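O-methyltransferase (Coxiella burnetii, PDB 3TR6) probably transfers methyl groups from S-adenosylmethionine to hydroxyl oxygens of a still unnamed acceptor, as a metal-binding O-methyltransferase with a Rossmann-like fold. Local coordinates at residues G76-A79 / I80-L84; T102-A105 / K106-E110; K150-T153 / D154-Y157; R195-N198 / Q199-K203. All blocks are in the same frame, centred on the assembly; numbering follows the deposited sequence.

Contact 1. Residues G76-A79 / I80-L84; sequences GYSA and IAMGL. With SAH (S-adenosyl-L-homocysteine), chain C.
Ile-80 opens the second half of this short helix by giving its N-H to the carbonyl of Gly-76, with Ile-80 N 3.0 Å from Gly-76 O. Gly-76 is the N-cap residue and takes a positive phi, a turn that suits glycine. A chi1 of -65° sets Ile-80 CG1 beside the backbone N, and CG1 and CD1 run past Gly-76 O. At the next residue, Ala-81 N bonds to Tyr-77 O at 2.9 Å, and the Ala-81 methyl rests beside that carbonyl and also meets Ala-53 of helix 50-63. The selenomethionine Met-82 makes the straightest bond of the series, Met-82 N to Ser-78 O, 170° at the hydrogen. Its CE lies by Ser-78 O, and the side chain also packs on strand 67-71 and helix 50-63. Gly-83 N closes the set on Ala-79 O at 2.8 Å. The N-H groups of a first helical turn have no carbonyl a turn earlier, and here Ser-78 N is used by S-adenosyl-L-homocysteine, donating to its carboxylate atom OXT (3.1 Å). Ser-78 OG, turned between backbone N and carbonyl carbon (chi1 57°), accepts from the ligand amino N at 2.8 Å. Asp-70 OD1 also bonds to Ser-78 OG and so positions it from strand 67-71. Helix 77-83 belongs to the beta-alpha-beta unit 67-71, 77-83, 91-96 of the Rossmann-like fold. Its N-terminus faces the ligand's amino-acid end, where the helix dipole would probably stabilise the negative carboxylate.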
loop_
_atom_site.group_PDB
_atom_site.type_symbol
_atom_site.label_atom_id
_atom_site.label_comp_id
_atom_site.label_asym_id
_atom_site.label_seq_id
_atom_site.Cartn_x
_atom_site.Cartn_y
_atom_site.Cartn_z
ATOM N N GLY A 76 11.561 -5.219 -18.350
ATOM C CA GLY A 76 10.140 -4.914 -18.373
ATOM C C GLY A 76 9.235 -5.608 -17.372
ATOM O O GLY A 76 8.048 -5.790 -17.645
ATOM N N TYR A 77 9.771 -5.980 -16.211
ATOM C CA TYR A 77 8.968 -6.673 -15.205
ATOM C C TYR A 77 7.843 -5.786 -14.657
ATOM O O TYR A 77 6.676 -6.178 -14.652
ATOM C CB TYR A 77 9.840 -7.208 -14.058
ATOM C CG TYR A 77 9.113 -8.186 -13.153
ATOM C CD1 TYR A 77 9.237 -9.559 -13.336
ATOM C CD2 TYR A 77 8.291 -7.736 -12.128
ATOM C CE1 TYR A 77 8.569 -10.456 -12.516
ATOM C CE2 TYR A 77 7.621 -8.621 -11.306
ATOM C CZ TYR A 77 7.761 -9.978 -11.503
ATOM O OH TYR A 77 7.088 -10.852 -10.680
ATOM N N SER A 78 8.197 -4.590 -14.198
ATOM C CA SER A 78 7.212 -3.680 -13.624
ATOM C C SER A 78 6.254 -3.149 -14.686
ATOM O O SER A 78 5.073 -2.926 -14.414
ATOM C CB SER A 78 7.901 -2.522 -12.900
ATOM O OG SER A 78 8.773 -1.816 -13.766
ATOM N N ALA A 79 6.770 -2.949 -15.896
ATOM C CA ALA A 79 5.957 -2.477 -17.009
ATOM C C ALA A 79 4.852 -3.473 -17.326
ATOM O O ALA A 79 3.710 -3.091 -17.572
ATOM C CB ALA A 79 6.823 -2.237 -18.235
ATOM N N ILE A 80 5.202 -4.752 -17.313
ATOM C CA ILE A 80 4.247 -5.817 -17.589
ATOM C C ILE A 80 3.327 -6.074 -16.398
ATOM O O ILE A 80 2.137 -6.342 -16.567
ATOM C CB ILE A 80 4.967 -7.120 -17.971
ATOM C CG1 ILE A 80 5.718 -6.935 -19.294
ATOM C CG2 ILE A 80 3.981 -8.268 -18.060
ATOM C CD1 ILE A 80 6.633 -8.086 -19.651
ATOM N N ALA A 81 3.884 -5.992 -15.193
ATOM C CA ALA A 81 3.100 -6.185 -13.980
ATOM C C ALA A 81 1.944 -5.193 -13.941
ATOM O O ALA A 81 0.792 -5.570 -13.713
ATOM C CB ALA A 81 3.975 -6.029 -12.751
HETATM N N MSE A 82 2.263 -3.925 -14.172
HETATM C CA MSE A 82 1.254 -2.876 -14.205
HETATM C C MSE A 82 0.410 -2.952 -15.470
HETATM O O MSE A 82 -0.799 -2.724 -15.429
HETATM C CB MSE A 82 1.901 -1.496 -14.079
HETATM C CG MSE A 82 2.404 -1.183 -12.684
HETATM SE SE MSE A 82 3.214 0.576 -12.544
HETATM C CE MSE A 82 4.853 0.260 -13.553
ATOM N N GLY A 83 1.053 -3.271 -16.591
ATOM C CA GLY A 83 0.352 -3.422 -17.855
ATOM C C GLY A 83 -0.806 -4.401 -17.766
ATOM O O GLY A 83 -1.881 -4.150 -18.300
ATOM N N LEU A 84 -0.587 -5.521 -17.083
ATOM C CA LEU A 84 -1.614 -6.549 -16.944
ATOM C C LEU A 84 -2.804 -6.091 -16.102
ATOM O O LEU A 84 -3.896 -6.656 -16.195
ATOM C CB LEU A 84 -1.014 -7.823 -16.347
ATOM C CG LEU A 84 -0.020 -8.581 -17.225
ATOM C CD1 LEU A 84 0.795 -9.557 -16.394
ATOM C CD2 LEU A 84 -0.739 -9.296 -18.365
HETATM N N SAH C . 11.507 -1.446 -13.128
HETATM C CA SAH C . 12.548 -2.245 -13.713
HETATM C CB SAH C . 13.901 -1.939 -13.091
HETATM C CG SAH C . 14.901 -1.221 -13.967
HETATM S SD SAH C . 16.565 -1.046 -13.340
HETATM C C SAH C . 12.237 -3.690 -13.531
HETATM O O SAH C . 13.164 -4.539 -13.645
HETATM O OXT SAH C . 11.068 -4.069 -13.268
HETATM C "C5'" SAH C . 17.288 0.467 -13.954
HETATM C "C4'" SAH C . 17.099 0.762 -15.344
HETATM O "O4'" SAH C . 17.244 2.208 -15.563
HETATM C "C3'" SAH C . 18.149 0.114 -16.158
HETATM O "O3'" SAH C . 17.560 -0.695 -17.090
HETATM C "C2'" SAH C . 18.865 1.217 -16.818
HETATM O "O2'" SAH C . 19.182 0.885 -18.112
HETATM C "C1'" SAH C . 17.880 2.327 -16.797
HETATM N N9 SAH C . 18.422 3.673 -16.955
HETATM C C8 SAH C . 19.585 4.138 -16.472
HETATM N N7 SAH C . 19.696 5.426 -16.838
HETATM C C5 SAH C . 18.608 5.779 -17.551
HETATM C C6 SAH C . 18.192 6.960 -18.172
HETATM N N6 SAH C . 19.002 8.136 -18.125
HETATM N N1 SAH C . 17.014 6.971 -18.819
HETATM C C2 SAH C . 16.244 5.877 -18.875
HETATM N N3 SAH C . 16.615 4.729 -18.292
HETATM C C4 SAH C . 17.786 4.654 -17.627
#

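Contact 2. Residues T102-A105 / K106-E110; sequences TALA and KEYWE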
loop_
_atom_site.group_PDB
_atom_site.type_symbol
_atom_site.label_atom_id
_atom_site.label_comp_id
_atom_site.label_asym_id
_atom_site.label_seq_id
_atom_site.Cartn_x
_atom_site.Cartn_y
_atom_site.Cartn_z
ATOM N N THR A 102 15.558 -3.895 -23.198
ATOM C CA THR A 102 14.229 -3.511 -23.662
ATOM C C THR A 102 13.744 -4.410 -24.797
ATOM O O THR A 102 12.541 -4.586 -24.988
ATOM C CB THR A 102 14.163 -2.034 -24.098
ATOM O OG1 THR A 102 15.169 -1.775 -25.082
ATOM C CG2 THR A 102 14.381 -1.115 -22.902
ATOM N N ALA A 103 14.682 -4.981 -25.545
ATOM C CA ALA A 103 14.330 -5.898 -26.622
ATOM C C ALA A 103 13.657 -7.142 -26.052
ATOM O O ALA A 103 12.679 -7.645 -26.607
ATOM C CB ALA A 103 15.563 -6.274 -27.424
ATOM N N LEU A 104 14.185 -7.632 -24.936
ATOM C CA LEU A 104 13.586 -8.768 -24.250
ATOM C C LEU A 104 12.238 -8.364 -23.661
ATOM O O LEU A 104 11.276 -9.132 -23.697
ATOM C CB LEU A 104 14.513 -9.285 -23.150
ATOM C CG LEU A 104 14.032 -10.535 -22.415
ATOM C CD1 LEU A 104 13.798 -11.677 -23.393
ATOM C CD2 LEU A 104 15.027 -10.935 -21.340
ATOM N N ALA A 105 12.180 -7.149 -23.122
ATOM C CA ALA A 105 10.931 -6.587 -22.621
ATOM C C ALA A 105 9.832 -6.615 -23.683
ATOM O O ALA A 105 8.757 -7.166 -23.450
ATOM C CB ALA A 105 11.152 -5.175 -22.117
ATOM N N LYS A 106 10.108 -6.020 -24.844
ATOM C CA LYS A 106 9.165 -6.033 -25.964
ATOM C C LYS A 106 8.661 -7.443 -26.205
ATOM O O LYS A 106 7.463 -7.669 -26.363
ATOM C CB LYS A 106 9.830 -5.544 -27.252
ATOM C CG LYS A 106 9.978 -4.044 -27.389
ATOM C CD LYS A 106 10.755 -3.708 -28.654
ATOM C CE LYS A 106 10.957 -2.210 -28.798
ATOM N NZ LYS A 106 11.960 -1.878 -29.850
ATOM N N GLU A 107 9.597 -8.383 -26.243
ATOM C CA GLU A 107 9.297 -9.772 -26.546
ATOM C C GLU A 107 8.264 -10.318 -25.570
ATOM O O GLU A 107 7.283 -10.934 -25.976
ATOM C CB GLU A 107 10.584 -10.595 -26.486
ATOM C CG GLU A 107 10.514 -11.963 -27.117
ATOM C CD GLU A 107 11.856 -12.671 -27.069
ATOM O OE1 GLU A 107 12.874 -12.071 -27.494
ATOM O OE2 GLU A 107 11.883 -13.818 -26.584
ATOM N N TYR A 108 8.473 -10.062 -24.282
ATOM C CA TYR A 108 7.606 -10.618 -23.250
ATOM C C TYR A 108 6.244 -9.934 -23.158
ATOM O O TYR A 108 5.240 -10.594 -22.888
ATOM C CB TYR A 108 8.306 -10.631 -21.886
ATOM C CG TYR A 108 9.085 -11.902 -21.626
ATOM C CD1 TYR A 108 8.529 -12.940 -20.890
ATOM C CD2 TYR A 108 10.369 -12.072 -22.131
ATOM C CE1 TYR A 108 9.231 -14.105 -20.655
ATOM C CE2 TYR A 108 11.080 -13.236 -21.900
ATOM C CZ TYR A 108 10.506 -14.248 -21.160
ATOM O OH TYR A 108 11.205 -15.411 -20.927
ATOM N N TRP A 109 6.198 -8.625 -23.385
ATOM C CA TRP A 109 4.916 -7.932 -23.311
ATOM C C TRP A 109 4.080 -8.098 -24.581
ATOM O O TRP A 109 2.876 -7.850 -24.574
ATOM C CB TRP A 109 5.046 -6.463 -22.868
ATOM C CG TRP A 109 5.500 -5.474 -23.901
ATOM C CD1 TRP A 109 4.965 -5.275 -25.141
ATOM C CD2 TRP A 109 6.546 -4.504 -23.755
ATOM N NE1 TRP A 109 5.633 -4.263 -25.785
ATOM C CE2 TRP A 109 6.607 -3.771 -24.954
ATOM C CE3 TRP A 109 7.447 -4.195 -22.730
ATOM C CZ2 TRP A 109 7.532 -2.747 -25.160
ATOM C CZ3 TRP A 109 8.363 -3.177 -22.932
ATOM C CH2 TRP A 109 8.400 -2.466 -24.139
ATOM N N GLU A 110 4.721 -8.535 -25.661
ATOM C CA GLU A 110 3.988 -8.995 -26.833
ATOM C C GLU A 110 3.382 -10.349 -26.498
ATOM O O GLU A 110 2.194 -10.585 -26.704
ATOM C CB GLU A 110 4.917 -9.126 -28.041
ATOM C CG GLU A 110 5.461 -7.801 -28.567
ATOM C CD GLU A 110 6.509 -7.987 -29.653
ATOM O OE1 GLU A 110 6.702 -9.137 -30.105
ATOM O OE2 GLU A 110 7.145 -6.987 -30.052
HETATM O O HOH W 1 14.888 -2.021 -28.025
#
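Leu-104 and Tyr-108 lie side by side, pointing the same way, one turn apart on helix 99-111 of the beta-alpha-beta unit 91-96, 99-111, 118-122; they form one of two apolar pairs. With CG anti to the backbone N (chi1 -176°), Leu-104 sends CD1 along the ring to 3.5 Å from Tyr-108 CE2, while Leu-104 O sits at the ring edge, in its plane. In the other pair Ala-105 CB meets Trp-109 CZ3 at 3.5 Å. A chi1 of 78° folds the indole back over the preceding turn, and one face then receives Ala-105 O, offset toward the rim, and Lys-106 CA over its centre. The backbone hydrogen bonds are the regular i to i-4 set, with Lys-106 N to Thr-102 O the straightest (2.8 Å, 174°). One water donates a hydrogen bond to Thr-102 OG1, which is also bonded to Asp-98 O, and accepts only weakly from Lys-106 NZ. Tyr-108 OH reaches Glu-36 of helix 28-40, and Trp-109 packs on strands 91-96 and 118-122. The chemistry is thus two-sided: a hydroxyl anchored to a carboxylate toward one helix, a mainly apolar indole packing toward the sheet.

Contact 3. Residues K150-T153 / D154-Y157; sequences KANT and DLYY
Asn-152 and Tyr-156 meet one turn apart where helix 153-163 begins, and their contact is a CH-pi interaction. Asn-152 CB stands over the ring face, 3.7 Å from the centroid of Tyr-156 and 25° off the normal; its nearest ring atom is Tyr-156 CZ at 3.4 Å. The amide of Asn-152 is turned 65° from the ring plane. Asn-152 O covers the same ring, offset toward the rim, and accepts from Tyr-156 N at 2.9 Å. Tyr-156 CG is anti to the carbonyl carbon (chi1 -61°), which swings the ring back under Asn-152. Although Asn-152 is the N-cap residue, its side chain does no capping: ND2 binds Asp-149 OD2, and Tyr-156 OH takes the other oxygen of that carboxylate. Both residues therefore fix Asp-149, a residue that binds S-adenosyl-L-homocysteine, and the Tyr-156 ring itself touches the ligand. Thr-153 follows, with Thr-153 O accepting from Tyr-157 N at 2.8 Å, while Tyr-157 CB lies beside the same oxygen. Around this helix start, Tyr-156 packs on Ala-125 and Leu-129 of helix 125-133, whereas Thr-153 and Tyr-157 turn to helix 189-203; residues 150-153 are the end of the loop that leaves strand 141-146 and run into helix 153-163, so the turn links the ligand pocket to the helices beside it.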
loop_
_atom_site.group_PDB
_atom_site.type_symbol
_atom_site.label_atom_id
_atom_site.label_comp_id
_atom_site.label_asym_id
_atom_site.label_seq_id
_atom_site.Cartn_x
_atom_site.Cartn_y
_atom_site.Cartn_z
ATOM N N LYS A 150 19.473 6.307 -10.122
ATOM C CA LYS A 150 19.112 6.914 -8.841
ATOM C C LYS A 150 19.570 8.365 -8.701
ATOM O O LYS A 150 18.981 9.134 -7.946
ATOM C CB LYS A 150 19.637 6.077 -7.669
ATOM C CG LYS A 150 19.308 4.593 -7.769
ATOM C CD LYS A 150 17.830 4.348 -8.053
ATOM C CE LYS A 150 17.560 2.861 -8.274
ATOM N NZ LYS A 150 16.235 2.598 -8.904
ATOM N N ALA A 151 20.620 8.735 -9.424
ATOM C CA ALA A 151 21.129 10.101 -9.366
ATOM C C ALA A 151 20.052 11.115 -9.757
ATOM O O ALA A 151 20.039 12.246 -9.269
ATOM C CB ALA A 151 22.354 10.251 -10.260
ATOM N N ASN A 152 19.143 10.694 -10.632
ATOM C CA ASN A 152 18.122 11.587 -11.166
ATOM C C ASN A 152 16.737 11.452 -10.540
ATOM O O ASN A 152 15.761 11.942 -11.110
ATOM C CB ASN A 152 17.999 11.405 -12.683
ATOM C CG ASN A 152 19.038 12.190 -13.454
ATOM O OD1 ASN A 152 19.439 13.280 -13.042
ATOM N ND2 ASN A 152 19.477 11.643 -14.583
ATOM N N THR A 153 16.630 10.803 -9.383
ATOM C CA THR A 153 15.303 10.560 -8.816
ATOM C C THR A 153 14.582 11.855 -8.440
ATOM O O THR A 153 13.367 11.944 -8.588
ATOM C CB THR A 153 15.304 9.578 -7.605
ATOM O OG1 THR A 153 15.729 10.261 -6.422
ATOM C CG2 THR A 153 16.200 8.380 -7.865
ATOM N N ASP A 154 15.319 12.854 -7.959
ATOM C CA ASP A 154 14.697 14.134 -7.613
ATOM C C ASP A 154 14.137 14.812 -8.857
ATOM O O ASP A 154 12.993 15.263 -8.866
ATOM C CB ASP A 154 15.677 15.070 -6.900
ATOM C CG ASP A 154 14.987 16.294 -6.312
ATOM O OD1 ASP A 154 14.437 16.187 -5.199
ATOM O OD2 ASP A 154 14.987 17.358 -6.966
ATOM N N LEU A 155 14.953 14.879 -9.906
ATOM C CA LEU A 155 14.500 15.369 -11.202
ATOM C C LEU A 155 13.229 14.650 -11.651
ATOM O O LEU A 155 12.205 15.288 -11.892
ATOM C CB LEU A 155 15.591 15.187 -12.258
ATOM C CG LEU A 155 15.186 15.535 -13.695
ATOM C CD1 LEU A 155 14.806 17.005 -13.806
ATOM C CD2 LEU A 155 16.298 15.190 -14.668
ATOM N N TYR A 156 13.303 13.324 -11.762
ATOM C CA TYR A 156 12.159 12.512 -12.175
ATOM C C TYR A 156 10.934 12.740 -11.294
ATOM O O TYR A 156 9.802 12.740 -11.774
ATOM C CB TYR A 156 12.521 11.028 -12.157
ATOM C CG TYR A 156 13.644 10.644 -13.089
ATOM C CD1 TYR A 156 13.875 11.351 -14.265
ATOM C CD2 TYR A 156 14.473 9.568 -12.794
ATOM C CE1 TYR A 156 14.903 10.994 -15.115
ATOM C CE2 TYR A 156 15.498 9.208 -13.639
ATOM C CZ TYR A 156 15.711 9.922 -14.796
ATOM O OH TYR A 156 16.740 9.556 -15.632
ATOM N N TYR A 157 11.168 12.911 -9.998
ATOM C CA TYR A 157 10.095 13.162 -9.049
ATOM C C TYR A 157 9.438 14.495 -9.368
ATOM O O TYR A 157 8.214 14.591 -9.494
ATOM C CB TYR A 157 10.653 13.172 -7.621
ATOM C CG TYR A 157 9.656 13.546 -6.544
ATOM C CD1 TYR A 157 8.800 12.596 -6.003
ATOM C CD2 TYR A 157 9.585 14.845 -6.055
ATOM C CE1 TYR A 157 7.893 12.928 -5.013
ATOM C CE2 TYR A 157 8.678 15.189 -5.064
ATOM C CZ TYR A 157 7.833 14.226 -4.547
ATOM O OH TYR A 157 6.930 14.557 -3.560
HETATM O O HOH W 2 18.370 14.900 -9.790
#

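Contact 4. Residues R195-N198 / Q199-K203; sequences RLFN and QKVYK
Phe-197 and Val-201 supply the apolar core of this turn. Val-201 CG2 lies over one face of the Phe-197 ring, 3.8 Å from the centroid and 25° off the normal, a CH-pi contact displaced toward the rim. The nearest ring atom is Phe-197 CZ, 3.5 Å from Val-201 CG2. Phe-197 carries its ring anti to the backbone N (chi1 172°), which lets the far end of the ring reach Val-201, and Val-201 has CG2 beside its own backbone N, facing back to meet it. Main-chain hydrogen bonds form the second group. Val-201 N to Phe-197 O is 3.0 Å; Tyr-202 N to Asn-198 O has the same length, and Lys-200 N to Leu-196 O is 3.2 Å. The first of the run, Gln-199 N to Arg-195 O, is weak at 3.4 Å. Aliphatic carbons also lie against carbonyls: Lys-200 CB is 3.3 Å from Phe-197 O, and Gln-199 CG rests by Arg-195 O. The polar ends find partners beyond this turn. Lys-200 NZ forms a salt bridge with Glu-158 as well as with Asp-154, and Arg-195 NH1 bonds to Val-181 O. Asn-198 ND2 is held by Val-175 O and by Tyr-18 OH of the second subunit, and Tyr-202 OH by Leu-24 O of that subunit. Helix 189-203 is thus sandwiched: Phe-197, Lys-200 and Val-201 pack on helix 153-163, while Arg-195, Asn-198, Gln-199 and Tyr-202 meet the second subunit across the dimer interface.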
loop_
_atom_site.group_PDB
_atom_site.type_symbol
_atom_site.label_atom_id
_atom_site.label_comp_id
_atom_site.label_asym_id
_atom_site.label_seq_id
_atom_site.Cartn_x
_atom_site.Cartn_y
_atom_site.Cartn_z
ATOM N N ARG A 195 19.139 9.965 0.967
ATOM C CA ARG A 195 18.852 10.476 2.300
ATOM C C ARG A 195 18.290 11.888 2.192
ATOM O O ARG A 195 17.324 12.242 2.868
ATOM C CB ARG A 195 20.103 10.454 3.182
ATOM C CG ARG A 195 20.437 9.079 3.741
ATOM C CD ARG A 195 21.672 9.114 4.627
ATOM N NE ARG A 195 21.604 10.195 5.607
ATOM C CZ ARG A 195 21.029 10.091 6.801
ATOM N NH1 ARG A 195 20.471 8.948 7.177
ATOM N NH2 ARG A 195 21.016 11.133 7.623
ATOM N N LEU A 196 18.892 12.687 1.319
ATOM C CA LEU A 196 18.428 14.043 1.083
ATOM C C LEU A 196 17.032 14.024 0.466
ATOM O O LEU A 196 16.190 14.861 0.793
ATOM C CB LEU A 196 19.402 14.782 0.162
ATOM C CG LEU A 196 19.206 16.294 0.032
ATOM C CD1 LEU A 196 19.406 16.974 1.381
ATOM C CD2 LEU A 196 20.153 16.869 -1.009
ATOM N N PHE A 197 16.795 13.061 -0.421
ATOM C CA PHE A 197 15.521 12.945 -1.127
ATOM C C PHE A 197 14.376 12.519 -0.211
ATOM O O PHE A 197 13.276 13.070 -0.284
ATOM C CB PHE A 197 15.642 11.961 -2.298
ATOM C CG PHE A 197 14.331 11.641 -2.961
ATOM C CD1 PHE A 197 13.811 12.468 -3.947
ATOM C CD2 PHE A 197 13.615 10.511 -2.598
ATOM C CE1 PHE A 197 12.600 12.173 -4.557
ATOM C CE2 PHE A 197 12.404 10.210 -3.204
ATOM C CZ PHE A 197 11.897 11.041 -4.184
ATOM N N ASN A 198 14.638 11.534 0.642
ATOM C CA ASN A 198 13.626 11.038 1.567
ATOM C C ASN A 198 13.115 12.118 2.511
ATOM O O ASN A 198 11.925 12.171 2.812
ATOM C CB ASN A 198 14.154 9.842 2.362
ATOM C CG ASN A 198 14.310 8.597 1.513
ATOM O OD1 ASN A 198 13.663 8.451 0.478
ATOM N ND2 ASN A 198 15.171 7.686 1.952
ATOM N N GLN A 199 14.019 12.977 2.976
ATOM C CA GLN A 199 13.639 14.093 3.838
ATOM C C GLN A 199 12.840 15.130 3.060
ATOM O O GLN A 199 11.890 15.715 3.580
ATOM C CB GLN A 199 14.871 14.743 4.468
ATOM C CG GLN A 199 15.558 13.883 5.517
ATOM C CD GLN A 199 14.714 13.693 6.775
ATOM O OE1 GLN A 199 13.727 14.404 6.991
ATOM N NE2 GLN A 199 15.103 12.732 7.614
ATOM N N LYS A 200 13.231 15.354 1.812
ATOM C CA LYS A 200 12.536 16.291 0.941
ATOM C C LYS A 200 11.073 15.885 0.745
ATOM O O LYS A 200 10.167 16.712 0.883
ATOM C CB LYS A 200 13.257 16.395 -0.406
ATOM C CG LYS A 200 12.642 17.378 -1.384
ATOM C CD LYS A 200 11.771 16.670 -2.407
ATOM C CE LYS A 200 11.442 17.587 -3.574
ATOM N NZ LYS A 200 12.671 18.050 -4.282
ATOM N N VAL A 201 10.849 14.611 0.434
ATOM C CA VAL A 201 9.500 14.091 0.229
ATOM C C VAL A 201 8.678 14.110 1.517
ATOM O O VAL A 201 7.502 14.467 1.508
ATOM C CB VAL A 201 9.524 12.661 -0.347
ATOM C CG1 VAL A 201 8.147 12.023 -0.247
ATOM C CG2 VAL A 201 10.007 12.673 -1.785
ATOM N N TYR A 202 9.307 13.723 2.620
ATOM C CA TYR A 202 8.657 13.725 3.925
ATOM C C TYR A 202 8.163 15.124 4.312
ATOM O O TYR A 202 7.151 15.271 5.001
ATOM C CB TYR A 202 9.619 13.183 4.988
ATOM C CG TYR A 202 9.079 13.226 6.397
ATOM C CD1 TYR A 202 7.936 12.522 6.743
ATOM C CD2 TYR A 202 9.720 13.967 7.383
ATOM C CE1 TYR A 202 7.438 12.559 8.029
ATOM C CE2 TYR A 202 9.232 14.010 8.673
ATOM C CZ TYR A 202 8.090 13.303 8.991
ATOM O OH TYR A 202 7.598 13.338 10.275
ATOM N N LYS A 203 8.881 16.146 3.854
ATOM C CA LYS A 203 8.544 17.530 4.173
ATOM C C LYS A 203 7.671 18.174 3.099
ATOM O O LYS A 203 7.072 19.225 3.324
ATOM C CB LYS A 203 9.818 18.358 4.380
ATOM C CG LYS A 203 10.496 18.130 5.720
ATOM C CD LYS A 203 9.517 18.399 6.857
ATOM C CE LYS A 203 10.161 18.195 8.220
ATOM N NZ LYS A 203 9.183 18.411 9.324
#

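The four turns fall into two touching pairs. Contacts 1 and 2, centres about 11 Å apart, belong to successive beta-alpha-beta units and pack through Ile-80 CG1 on Trp-109 CB at 3.7 Å. Contacts 3 and 4, about 12 Å apart between centres, are joined by the salt bridge from Asp-154 OD1 to Lys-200 NZ at 2.7 Å and by the edge-to-face rings of Tyr-157 and Phe-197. S-adenosyl-L-homocysteine bridges the pairs: contact 1 grips its amino-acid end, while Tyr-156 of contact 3 touches it, though the centres of these contacts are about 21 Å apart. Contact 4 lies away from that pocket and meets the second subunit.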